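Local coordinates for protein putative phosphomannomutase (Thermus thermophilus, PDB 1TUO) that probably interconverts phosphorylated sugars by shifting a phosphoryl group between positions, as a magnesium-dependent member of the phosphohexose mutase family, at residues G48-V53 with L98-G103; L77-L82 with G149-L154; L35-G40 with S69-G74; D122-P127 with H342-D347. All coordinates share one frame; numbering follows the deposited sequence.

Contact 1. Residues G48-V53 with L98-G103; sequences GGLVVV and LKAAGG
Val51 and Val52 run parallel to Gly102 and Gly103 as adjoining strands of one sheet, with Val52 N bonded to Gly102 O at 3.1 Å. The pairing starts a step earlier, where Leu50 O accepts Ala101 N at 2.7 Å. Gly103 CA lies 3.0 Å from Val52 O in a C-H···O contact, and a side chain there would press on the same oxygen. Side chains gather on the face that carries Val52. Ala100 CB sits 3.2 Å from Leu50 O, an approach that suits a small methyl, and also meets Leu50 CG and Val52 CG2. Leu98, just past helix 88-97, lays its CB against Leu50 CD2 (3.7 Å); its CD1 meets Val52 CG2, the two side chains crossing at about a right angle. With Val52 CG1 opposite the backbone N (chi1 -174°), CG2 stands beside that N and faces Leu98 and Ala100. Lys99, the first residue past the helix, has the positive phi of a Schellman motif. A water links Lys99 O to Leu50 N. Polar grip is thus left to backbone and water while side chains pack apolarly, consistent with a contact running from the partly exposed strand end into the buried sheet.

Contact 2. Residues L77-L82 with G149-L154; sequences LKVVLL and GAYETL
Leu81 and Tyr151 lie side by side and point the same way, Leu81 CD2 resting 3.8 Å from Tyr151 CE1. The tyrosine CG stands between its own backbone N and carbonyl carbon (chi1 55°), which carries the ring along Leu81 while Tyr151 CB presses on Val79 CB at 3.7 Å. On the other face Leu154 crosses Val80 at about a right angle, its CD1 3.8 Å from Val80 CG1. Beta-branched Val80 suits the strand and offers its second methyl, CG2, to Glu152. The extended glutamate slants past that methyl toward solvent. Glu152 OE1 shares a water with Lys78 NZ but stands 5.2 Å from it, so no direct salt bridge forms. Between the two layers of side chains the parallel strands are joined by Leu81 N to Glu152 O (2.8 Å, nearly straight), Glu152 N to Val79 O and Leu154 N to Leu81 O. Farther back, where the chains diverge, a water spans Val79 N and Ala150 O. Strand 152-154 borders the sheet, with strand 50-55 on the far flank of strand 78-82; helix 61-75 packs on Val79, Leu81 and Tyr151, and helix 88-97 on Leu82.

Contact 3. Residues L35-G40 with S69-G74; sequences LAEAYG and SGHLAG
His71 reaches from helix 61-75 onto Ala36 and Glu37 of helix 29-45. Its CB already touches the Ala36 methyl, 3.9 Å from Ala36 CB. With CG swung opposite the backbone N (chi1 -166°), the ring leans over that methyl, and His71 CG comes to 3.6 Å from Ala36 CB, with CD2 close behind. The methyl lies over one face, displaced toward the rim, in a CH-pi contact; alanine is small enough to let the imidazole lie this close to the helix. ND1 is hydrogen-bonded to His33 ND1, and CE1 lies near Glu37 OE2. At the tip NE2 donates to Glu37 OE2 at 2.8 Å in a nearly straight bond, with the acceptor in the ring plane. The carboxylate is turned 70° against the imidazole; Glu37 brings it there by bending at chi2, and its OE1 pairs with Arg41. Bonds on both ring nitrogens fix the rotation of His71, and the carboxylate would probably favour a proton on NE2.

Leu72 fills the other side of the interface. Its CD1 meets the edge of the Tyr39 ring, 3.9 Å from Tyr39 CD2. Its CD2 lies 3.5 Å from Ala36 O and close to Gly40 N, where the absence of a glycine side chain admits the leucine.

The axes of segments 35-40 and 69-74 approach to 9.3 Å at 41°. Both helices pack against one side of the domain I sheet, Tyr39 and Leu72 touching its Val51, and helix 61-75 is the crossover of a beta-alpha-beta unit joining strands 50-55 and 78-82, as in alpha/beta/alpha layered domains.

Contact 4. Residues D122-P127 with H342-D347; sequences DATGGP and HLPERD
Leu343 sends CD2 to within 3.9 Å of Gly125 O, and its side chain also meets Phe93 and Arg96 of helix 88-97. Pro344 comes next and sets its ring against Thr124, with CD 3.4 Å from Thr124 O and CG 3.6 Å from Thr124 OG1. Thr124 OG1 donates to Asp122 OD2 (2.6 Å) on its syn side, and the Thr124 backbone N closes an Asx turn on the same oxygen. Proline suits the centre of an inverse gamma turn, which brings Pro344 O to 3.3 Å from Gly126 CA, where any CB would clash with it; the backbone angles of Gly125 likewise suit glycine. Pro344 O and Gly125 O are buried without a partner in the model. Here two of the family's alpha/beta/alpha domains meet, a turn of domain I fitting against a loop of domain III. Glu345 follows: its CB lies near Gly125 O, and its chain bends at chi2 (73°) to place OE1 3.6 Å from Pro127 CD. OE1 itself is held by Lys121 and Ser92, and OE2 accepts Arg346 N through its anti lone pair. Asp347 caps helix 348-362 through OD2, and its OD1 accepts His342 NE2 at 2.8 Å.

How the contacts relate
Contacts 1 and 2 share one sheet: strand 50-55 is bonded to strand 78-82 through Val51 N to Lys78 O and Val53 N to Val80 O. Both are partly buried; contact 2, at the sheet's border, has exposed charged residues and more waters. Contact 3 is the buried helix layer beside them, touching both, and there a polar pair, histidine and carboxylate, joins apolar packing. Contact 4 is also buried and nearest the centre of the chain, but it joins separate domains; its two segments share no hydrogen bond, the polar link to domain I running through Glu345 to Lys121 and Ser92. It meets contact 1 at Ala123, and stays about 10 Å from contact 2 at the nearest atoms.

Contact 1. Residues G48-V53 with L98-G103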
loop_
_atom_site.group_PDB
_atom_site.type_symbol
_atom_site.label_atom_id
_atom_site.label_comp_id
_atom_site.label_asym_id
_atom_site.label_seq_id
_atom_site.Cartn_x
_atom_site.Cartn_y
_atom_site.Cartn_z
ATOM N N GLY A 48 -7.013 10.651 26.006
ATOM C CA GLY A 48 -6.296 9.405 26.219
ATOM C C GLY A 48 -6.970 8.238 25.519
ATOM O O GLY A 48 -7.568 8.401 24.454
ATOM N N GLY A 49 -6.872 7.055 26.116
ATOM C CA GLY A 49 -7.484 5.883 25.524
ATOM C C GLY A 49 -6.509 4.756 25.256
ATOM O O GLY A 49 -5.410 4.718 25.805
ATOM N N LEU A 50 -6.928 3.830 24.405
ATOM C CA LEU A 50 -6.113 2.682 24.030
ATOM C C LEU A 50 -5.310 2.978 22.764
ATOM O O LEU A 50 -5.797 3.632 21.844
ATOM C CB LEU A 50 -7.014 1.479 23.766
ATOM C CG LEU A 50 -6.345 0.265 23.124
ATOM C CD1 LEU A 50 -5.386 -0.364 24.109
ATOM C CD2 LEU A 50 -7.423 -0.739 22.697
ATOM N N VAL A 51 -4.074 2.500 22.729
ATOM C CA VAL A 51 -3.229 2.694 21.553
ATOM C C VAL A 51 -2.703 1.328 21.171
ATOM O O VAL A 51 -2.265 0.573 22.036
ATOM C CB VAL A 51 -2.007 3.596 21.841
ATOM C CG1 VAL A 51 -1.161 3.741 20.568
ATOM C CG2 VAL A 51 -2.465 4.962 22.325
ATOM N N VAL A 52 -2.756 1.016 19.881
ATOM C CA VAL A 52 -2.250 -0.259 19.394
ATOM C C VAL A 52 -0.942 0.015 18.670
ATOM O O VAL A 52 -0.861 0.939 17.863
ATOM C CB VAL A 52 -3.248 -0.925 18.430
ATOM C CG1 VAL A 52 -2.755 -2.311 18.052
ATOM C CG2 VAL A 52 -4.621 -1.029 19.098
ATOM N N VAL A 53 0.083 -0.768 18.987
ATOM C CA VAL A 53 1.397 -0.605 18.363
ATOM C C VAL A 53 1.757 -1.877 17.603
ATOM O O VAL A 53 1.465 -2.982 18.054
ATOM C CB VAL A 53 2.491 -0.349 19.430
ATOM C CG1 VAL A 53 3.868 -0.230 18.758
ATOM C CG2 VAL A 53 2.177 0.929 20.197
ATOM N N LEU A 98 -10.360 -2.929 18.211
ATOM C CA LEU A 98 -10.231 -2.748 19.654
ATOM C C LEU A 98 -10.767 -1.406 20.146
ATOM O O LEU A 98 -10.663 -1.084 21.335
ATOM C CB LEU A 98 -8.764 -2.902 20.068
ATOM C CG LEU A 98 -8.155 -4.288 19.841
ATOM C CD1 LEU A 98 -6.698 -4.280 20.266
ATOM C CD2 LEU A 98 -8.934 -5.332 20.645
ATOM N N LYS A 99 -11.339 -0.632 19.227
ATOM C CA LYS A 99 -11.898 0.683 19.531
ATOM C C LYS A 99 -10.866 1.576 20.210
ATOM O O LYS A 99 -11.159 2.272 21.188
ATOM C CB LYS A 99 -13.149 0.532 20.408
ATOM C CG LYS A 99 -14.127 -0.501 19.860
ATOM C CD LYS A 99 -15.547 -0.292 20.371
ATOM C CE LYS A 99 -16.159 0.975 19.793
ATOM N NZ LYS A 99 -17.103 0.670 18.679
ATOM N N ALA A 100 -9.652 1.552 19.669
ATOM C CA ALA A 100 -8.549 2.340 20.193
ATOM C C ALA A 100 -8.615 3.782 19.712
ATOM O O ALA A 100 -9.288 4.091 18.734
ATOM C CB ALA A 100 -7.223 1.712 19.764
ATOM N N ALA A 101 -7.904 4.656 20.409
ATOM C CA ALA A 101 -7.859 6.066 20.063
ATOM C C ALA A 101 -6.921 6.257 18.879
ATOM O O ALA A 101 -6.981 7.260 18.176
ATOM C CB ALA A 101 -7.374 6.877 21.256
ATOM N N GLY A 102 -6.043 5.284 18.666
ATOM C CA GLY A 102 -5.118 5.380 17.552
ATOM C C GLY A 102 -4.141 4.230 17.531
ATOM O O GLY A 102 -4.206 3.340 18.374
ATOM N N GLY A 103 -3.225 4.261 16.568
ATOM C CA GLY A 103 -2.231 3.210 16.454
ATOM C C GLY A 103 -0.925 3.753 15.905
ATOM O O GLY A 103 -0.903 4.789 15.239
HETATM O O HOH W 1 -9.608 3.771 23.389
#

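Contact 2. Residues L77-L82 with G149-L154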
loop_
_atom_site.group_PDB
_atom_site.type_symbol
_atom_site.label_atom_id
_atom_site.label_comp_id
_atom_site.label_asym_id
_atom_site.label_seq_id
_atom_site.Cartn_x
_atom_site.Cartn_y
_atom_site.Cartn_z
ATOM N N LEU A 77 -1.485 5.982 28.781
ATOM C CA LEU A 77 -2.302 5.387 27.732
ATOM C C LEU A 77 -2.372 3.886 27.957
ATOM O O LEU A 77 -1.435 3.292 28.492
ATOM C CB LEU A 77 -1.690 5.638 26.345
ATOM C CG LEU A 77 -1.687 7.049 25.750
ATOM C CD1 LEU A 77 -3.102 7.609 25.778
ATOM C CD2 LEU A 77 -0.749 7.944 26.520
ATOM N N LYS A 78 -3.487 3.267 27.580
ATOM C CA LYS A 78 -3.576 1.818 27.702
ATOM C C LYS A 78 -2.914 1.363 26.408
ATOM O O LYS A 78 -3.204 1.908 25.349
ATOM C CB LYS A 78 -5.029 1.349 27.738
ATOM C CG LYS A 78 -5.165 -0.155 27.942
ATOM C CD LYS A 78 -6.619 -0.566 28.107
ATOM C CE LYS A 78 -6.730 -2.031 28.499
ATOM N NZ LYS A 78 -8.139 -2.417 28.791
ATOM N N VAL A 79 -2.026 0.380 26.477
ATOM C CA VAL A 79 -1.343 -0.051 25.261
ATOM C C VAL A 79 -1.432 -1.539 24.963
ATOM O O VAL A 79 -1.395 -2.372 25.867
ATOM C CB VAL A 79 0.164 0.322 25.317
ATOM C CG1 VAL A 79 0.867 -0.130 24.042
ATOM C CG2 VAL A 79 0.332 1.819 25.507
ATOM N N VAL A 80 -1.555 -1.852 23.677
ATOM C CA VAL A 80 -1.579 -3.226 23.201
ATOM C C VAL A 80 -0.543 -3.311 22.090
ATOM O O VAL A 80 -0.621 -2.580 21.106
ATOM C CB VAL A 80 -2.949 -3.629 22.611
ATOM C CG1 VAL A 80 -2.814 -4.935 21.831
ATOM C CG2 VAL A 80 -3.972 -3.797 23.730
ATOM N N LEU A 81 0.443 -4.182 22.267
ATOM C CA LEU A 81 1.471 -4.376 21.255
ATOM C C LEU A 81 1.096 -5.667 20.538
ATOM O O LEU A 81 0.853 -6.683 21.181
ATOM C CB LEU A 81 2.853 -4.531 21.902
ATOM C CG LEU A 81 3.989 -4.939 20.950
ATOM C CD1 LEU A 81 4.267 -3.815 19.962
ATOM C CD2 LEU A 81 5.254 -5.264 21.755
ATOM N N LEU A 82 1.032 -5.624 19.213
ATOM C CA LEU A 82 0.684 -6.818 18.465
ATOM C C LEU A 82 1.868 -7.767 18.435
ATOM O O LEU A 82 3.013 -7.352 18.240
ATOM C CB LEU A 82 0.248 -6.455 17.046
ATOM C CG LEU A 82 -0.991 -5.558 16.997
ATOM C CD1 LEU A 82 -1.367 -5.280 15.550
ATOM C CD2 LEU A 82 -2.147 -6.248 17.722
ATOM N N GLY A 149 6.643 1.192 30.960
ATOM C CA GLY A 149 5.301 0.981 31.476
ATOM C C GLY A 149 4.760 -0.367 31.048
ATOM O O GLY A 149 5.212 -0.930 30.054
ATOM N N ALA A 150 3.789 -0.888 31.791
ATOM C CA ALA A 150 3.205 -2.188 31.468
ATOM C C ALA A 150 2.170 -2.112 30.345
ATOM O O ALA A 150 1.370 -1.179 30.283
ATOM C CB ALA A 150 2.571 -2.793 32.715
ATOM N N TYR A 151 2.196 -3.106 29.460
ATOM C CA TYR A 151 1.257 -3.178 28.347
ATOM C C TYR A 151 1.020 -4.633 27.977
ATOM O O TYR A 151 1.787 -5.513 28.368
ATOM C CB TYR A 151 1.799 -2.401 27.137
ATOM C CG TYR A 151 3.183 -2.824 26.695
ATOM C CD1 TYR A 151 3.362 -3.900 25.826
ATOM C CD2 TYR A 151 4.314 -2.156 27.160
ATOM C CE1 TYR A 151 4.633 -4.300 25.430
ATOM C CE2 TYR A 151 5.591 -2.547 26.771
ATOM C CZ TYR A 151 5.745 -3.618 25.906
ATOM O OH TYR A 151 7.008 -4.002 25.517
ATOM N N GLU A 152 -0.055 -4.888 27.240
ATOM C CA GLU A 152 -0.376 -6.246 26.826
ATOM C C GLU A 152 0.160 -6.500 25.428
ATOM O O GLU A 152 0.317 -5.570 24.642
ATOM C CB GLU A 152 -1.890 -6.452 26.804
ATOM C CG GLU A 152 -2.601 -5.999 28.062
ATOM C CD GLU A 152 -4.102 -6.215 27.991
ATOM O OE1 GLU A 152 -4.708 -5.866 26.956
ATOM O OE2 GLU A 152 -4.676 -6.725 28.978
ATOM N N THR A 153 0.449 -7.763 25.135
ATOM C CA THR A 153 0.920 -8.161 23.815
ATOM C C THR A 153 -0.144 -9.148 23.335
ATOM O O THR A 153 -0.361 -10.190 23.958
ATOM C CB THR A 153 2.301 -8.841 23.886
ATOM O OG1 THR A 153 3.267 -7.908 24.390
ATOM C CG2 THR A 153 2.732 -9.309 22.504
ATOM N N LEU A 154 -0.815 -8.814 22.236
ATOM C CA LEU A 154 -1.890 -9.655 21.723
ATOM C C LEU A 154 -1.738 -10.101 20.273
ATOM O O LEU A 154 -1.103 -9.427 19.462
ATOM C CB LEU A 154 -3.224 -8.919 21.872
ATOM C CG LEU A 154 -3.619 -8.410 23.264
ATOM C CD1 LEU A 154 -5.001 -7.769 23.179
ATOM C CD2 LEU A 154 -3.624 -9.554 24.276
HETATM O O HOH W 2 -7.876 -5.023 27.325
HETATM O O HOH W 3 -1.046 -0.567 29.078
HETATM O O HOH W 4 -3.612 -3.163 27.194
#

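Contact 3. Residues L35-G40 with S69-G74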
loop_
_atom_site.group_PDB
_atom_site.type_symbol
_atom_site.label_atom_id
_atom_site.label_comp_id
_atom_site.label_asym_id
_atom_site.label_seq_id
_atom_site.Cartn_x
_atom_site.Cartn_y
_atom_site.Cartn_z
ATOM N N LEU A 35 9.585 11.140 19.962
ATOM C CA LEU A 35 8.349 11.010 19.196
ATOM C C LEU A 35 7.250 10.421 20.083
ATOM O O LEU A 35 6.090 10.839 20.003
ATOM C CB LEU A 35 8.563 10.117 17.971
ATOM C CG LEU A 35 7.347 9.912 17.059
ATOM C CD1 LEU A 35 6.794 11.261 16.611
ATOM C CD2 LEU A 35 7.753 9.078 15.854
ATOM N N ALA A 36 7.616 9.465 20.933
ATOM C CA ALA A 36 6.646 8.835 21.828
ATOM C C ALA A 36 6.036 9.875 22.756
ATOM O O ALA A 36 4.827 9.884 22.983
ATOM C CB ALA A 36 7.309 7.734 22.640
ATOM N N GLU A 37 6.878 10.754 23.290
ATOM C CA GLU A 37 6.410 11.805 24.188
ATOM C C GLU A 37 5.422 12.721 23.473
ATOM O O GLU A 37 4.387 13.094 24.031
ATOM C CB GLU A 37 7.594 12.634 24.696
ATOM C CG GLU A 37 7.219 13.641 25.778
ATOM C CD GLU A 37 6.947 12.989 27.123
ATOM O OE1 GLU A 37 6.351 13.656 27.995
ATOM O OE2 GLU A 37 7.340 11.818 27.320
ATOM N N ALA A 38 5.747 13.088 22.237
ATOM C CA ALA A 38 4.891 13.965 21.444
ATOM C C ALA A 38 3.540 13.315 21.198
ATOM O O ALA A 38 2.493 13.933 21.372
ATOM C CB ALA A 38 5.554 14.270 20.113
ATOM N N TYR A 39 3.577 12.057 20.777
ATOM C CA TYR A 39 2.362 11.315 20.487
ATOM C C TYR A 39 1.495 11.111 21.729
ATOM O O TYR A 39 0.273 11.271 21.675
ATOM C CB TYR A 39 2.734 9.962 19.867
ATOM C CG TYR A 39 1.557 9.156 19.380
ATOM C CD1 TYR A 39 0.590 9.727 18.547
ATOM C CD2 TYR A 39 1.426 7.814 19.719
ATOM C CE1 TYR A 39 -0.483 8.973 18.063
ATOM C CE2 TYR A 39 0.361 7.052 19.240
ATOM C CZ TYR A 39 -0.586 7.635 18.416
ATOM O OH TYR A 39 -1.632 6.877 17.934
ATOM N N GLY A 40 2.129 10.771 22.844
ATOM C CA GLY A 40 1.389 10.561 24.076
ATOM C C GLY A 40 0.718 11.835 24.556
ATOM O O GLY A 40 -0.447 11.816 24.965
ATOM N N SER A 69 5.794 1.283 23.034
ATOM C CA SER A 69 4.665 0.781 23.814
ATOM C C SER A 69 4.856 1.090 25.294
ATOM O O SER A 69 3.947 1.592 25.964
ATOM C CB SER A 69 4.509 -0.731 23.605
ATOM O OG SER A 69 4.217 -1.026 22.241
ATOM N N GLY A 70 6.048 0.797 25.802
ATOM C CA GLY A 70 6.328 1.054 27.202
ATOM C C GLY A 70 6.226 2.531 27.536
ATOM O O GLY A 70 5.660 2.900 28.567
ATOM N N HIS A 71 6.775 3.381 26.673
ATOM C CA HIS A 71 6.736 4.820 26.905
ATOM C C HIS A 71 5.298 5.347 26.967
ATOM O O HIS A 71 4.937 6.102 27.884
ATOM C CB HIS A 71 7.519 5.554 25.807
ATOM C CG HIS A 71 7.814 6.988 26.128
ATOM N ND1 HIS A 71 9.093 7.505 26.119
ATOM C CD2 HIS A 71 6.997 8.014 26.464
ATOM C CE1 HIS A 71 9.050 8.787 26.437
ATOM N NE2 HIS A 71 7.788 9.122 26.651
ATOM N N LEU A 72 4.473 4.955 25.998
ATOM C CA LEU A 72 3.091 5.414 25.977
ATOM C C LEU A 72 2.353 4.911 27.216
ATOM O O LEU A 72 1.577 5.648 27.819
ATOM C CB LEU A 72 2.389 4.937 24.700
ATOM C CG LEU A 72 2.932 5.543 23.401
ATOM C CD1 LEU A 72 2.189 4.939 22.207
ATOM C CD2 LEU A 72 2.768 7.069 23.428
ATOM N N ALA A 73 2.607 3.664 27.597
ATOM C CA ALA A 73 1.968 3.079 28.773
ATOM C C ALA A 73 2.375 3.849 30.032
ATOM O O ALA A 73 1.558 4.070 30.932
ATOM C CB ALA A 73 2.357 1.602 28.902
ATOM N N GLY A 74 3.640 4.252 30.090
ATOM C CA GLY A 74 4.130 5.005 31.233
ATOM C C GLY A 74 3.517 6.394 31.327
ATOM O O GLY A 74 3.530 7.014 32.393
#

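Contact 4. Residues D122-P127 with H342-D347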
loop_
_atom_site.group_PDB
_atom_site.type_symbol
_atom_site.label_atom_id
_atom_site.label_comp_id
_atom_site.label_asym_id
_atom_site.label_seq_id
_atom_site.Cartn_x
_atom_site.Cartn_y
_atom_site.Cartn_z
ATOM N N ASP A 122 -5.411 6.800 12.853
ATOM C CA ASP A 122 -6.391 7.356 13.773
ATOM C C ASP A 122 -7.450 6.303 14.095
ATOM O O ASP A 122 -7.350 5.157 13.654
ATOM C CB ASP A 122 -7.012 8.654 13.219
ATOM C CG ASP A 122 -7.820 8.449 11.959
ATOM O OD1 ASP A 122 -8.077 9.467 11.274
ATOM O OD2 ASP A 122 -8.218 7.302 11.652
ATOM N N ALA A 123 -8.457 6.688 14.869
ATOM C CA ALA A 123 -9.502 5.757 15.292
ATOM C C ALA A 123 -10.255 5.021 14.189
ATOM O O ALA A 123 -10.854 3.971 14.446
ATOM C CB ALA A 123 -10.490 6.483 16.185
ATOM N N THR A 124 -10.235 5.552 12.973
ATOM C CA THR A 124 -10.957 4.908 11.882
ATOM C C THR A 124 -10.194 3.722 11.316
ATOM O O THR A 124 -10.731 2.970 10.507
ATOM C CB THR A 124 -11.246 5.887 10.726
ATOM O OG1 THR A 124 -10.017 6.232 10.074
ATOM C CG2 THR A 124 -11.910 7.145 11.250
ATOM N N GLY A 125 -8.945 3.559 11.743
ATOM C CA GLY A 125 -8.139 2.458 11.250
ATOM C C GLY A 125 -7.514 2.784 9.906
ATOM O O GLY A 125 -7.514 1.953 8.987
ATOM N N GLY A 126 -6.995 4.005 9.796
ATOM C CA GLY A 126 -6.345 4.461 8.577
ATOM C C GLY A 126 -5.316 5.531 8.924
ATOM O O GLY A 126 -5.283 6.004 10.059
ATOM N N PRO A 127 -4.471 5.949 7.969
ATOM C CA PRO A 127 -3.460 6.975 8.252
ATOM C C PRO A 127 -4.023 8.281 8.806
ATOM O O PRO A 127 -5.047 8.772 8.330
ATOM C CB PRO A 127 -2.767 7.168 6.898
ATOM C CG PRO A 127 -3.818 6.782 5.903
ATOM C CD PRO A 127 -4.457 5.568 6.547
ATOM N N HIS A 342 -14.093 -2.094 4.137
ATOM C CA HIS A 342 -13.138 -2.841 4.954
ATOM C C HIS A 342 -12.428 -1.902 5.937
ATOM O O HIS A 342 -12.738 -1.879 7.129
ATOM C CB HIS A 342 -12.125 -3.528 4.022
ATOM C CG HIS A 342 -10.972 -4.184 4.722
ATOM N ND1 HIS A 342 -11.132 -5.095 5.743
ATOM C CD2 HIS A 342 -9.636 -4.094 4.505
ATOM C CE1 HIS A 342 -9.948 -5.538 6.127
ATOM N NE2 HIS A 342 -9.022 -4.946 5.390
ATOM N N LEU A 343 -11.474 -1.134 5.424
ATOM C CA LEU A 343 -10.702 -0.187 6.226
ATOM C C LEU A 343 -10.259 0.948 5.311
ATOM O O LEU A 343 -10.011 0.728 4.126
ATOM C CB LEU A 343 -9.436 -0.844 6.793
ATOM C CG LEU A 343 -9.447 -1.837 7.959
ATOM C CD1 LEU A 343 -8.055 -2.442 8.094
ATOM C CD2 LEU A 343 -9.851 -1.143 9.247
ATOM N N PRO A 344 -10.177 2.177 5.843
ATOM C CA PRO A 344 -9.744 3.324 5.040
ATOM C C PRO A 344 -8.226 3.261 5.069
ATOM O O PRO A 344 -7.558 4.175 5.560
ATOM C CB PRO A 344 -10.294 4.512 5.819
ATOM C CG PRO A 344 -10.184 4.041 7.242
ATOM C CD PRO A 344 -10.686 2.615 7.157
ATOM N N GLU A 345 -7.700 2.158 4.541
ATOM C CA GLU A 345 -6.267 1.886 4.540
ATOM C C GLU A 345 -5.869 1.000 3.355
ATOM O O GLU A 345 -6.706 0.305 2.783
ATOM C CB GLU A 345 -5.917 1.177 5.859
ATOM C CG GLU A 345 -4.487 0.684 5.983
ATOM C CD GLU A 345 -3.508 1.816 6.183
ATOM O OE1 GLU A 345 -3.283 2.209 7.346
ATOM O OE2 GLU A 345 -2.976 2.320 5.173
ATOM N N ARG A 346 -4.593 1.034 2.982
ATOM C CA ARG A 346 -4.103 0.193 1.895
ATOM C C ARG A 346 -3.929 -1.206 2.474
ATOM O O ARG A 346 -3.280 -1.371 3.507
ATOM C CB ARG A 346 -2.758 0.719 1.389
ATOM C CG ARG A 346 -2.872 2.057 0.682
ATOM C CD ARG A 346 -1.515 2.669 0.364
ATOM N NE ARG A 346 -0.845 3.171 1.562
ATOM C CZ ARG A 346 0.014 4.185 1.561
ATOM N NH1 ARG A 346 0.305 4.804 0.425
ATOM N NH2 ARG A 346 0.576 4.586 2.694
ATOM N N ASP A 347 -4.510 -2.213 1.826
ATOM C CA ASP A 347 -4.391 -3.582 2.324
ATOM C C ASP A 347 -3.979 -4.533 1.205
ATOM O O ASP A 347 -4.789 -4.896 0.350
ATOM C CB ASP A 347 -5.721 -4.032 2.950
ATOM C CG ASP A 347 -5.613 -5.373 3.656
ATOM O OD1 ASP A 347 -6.391 -5.606 4.609
ATOM O OD2 ASP A 347 -4.763 -6.200 3.257
#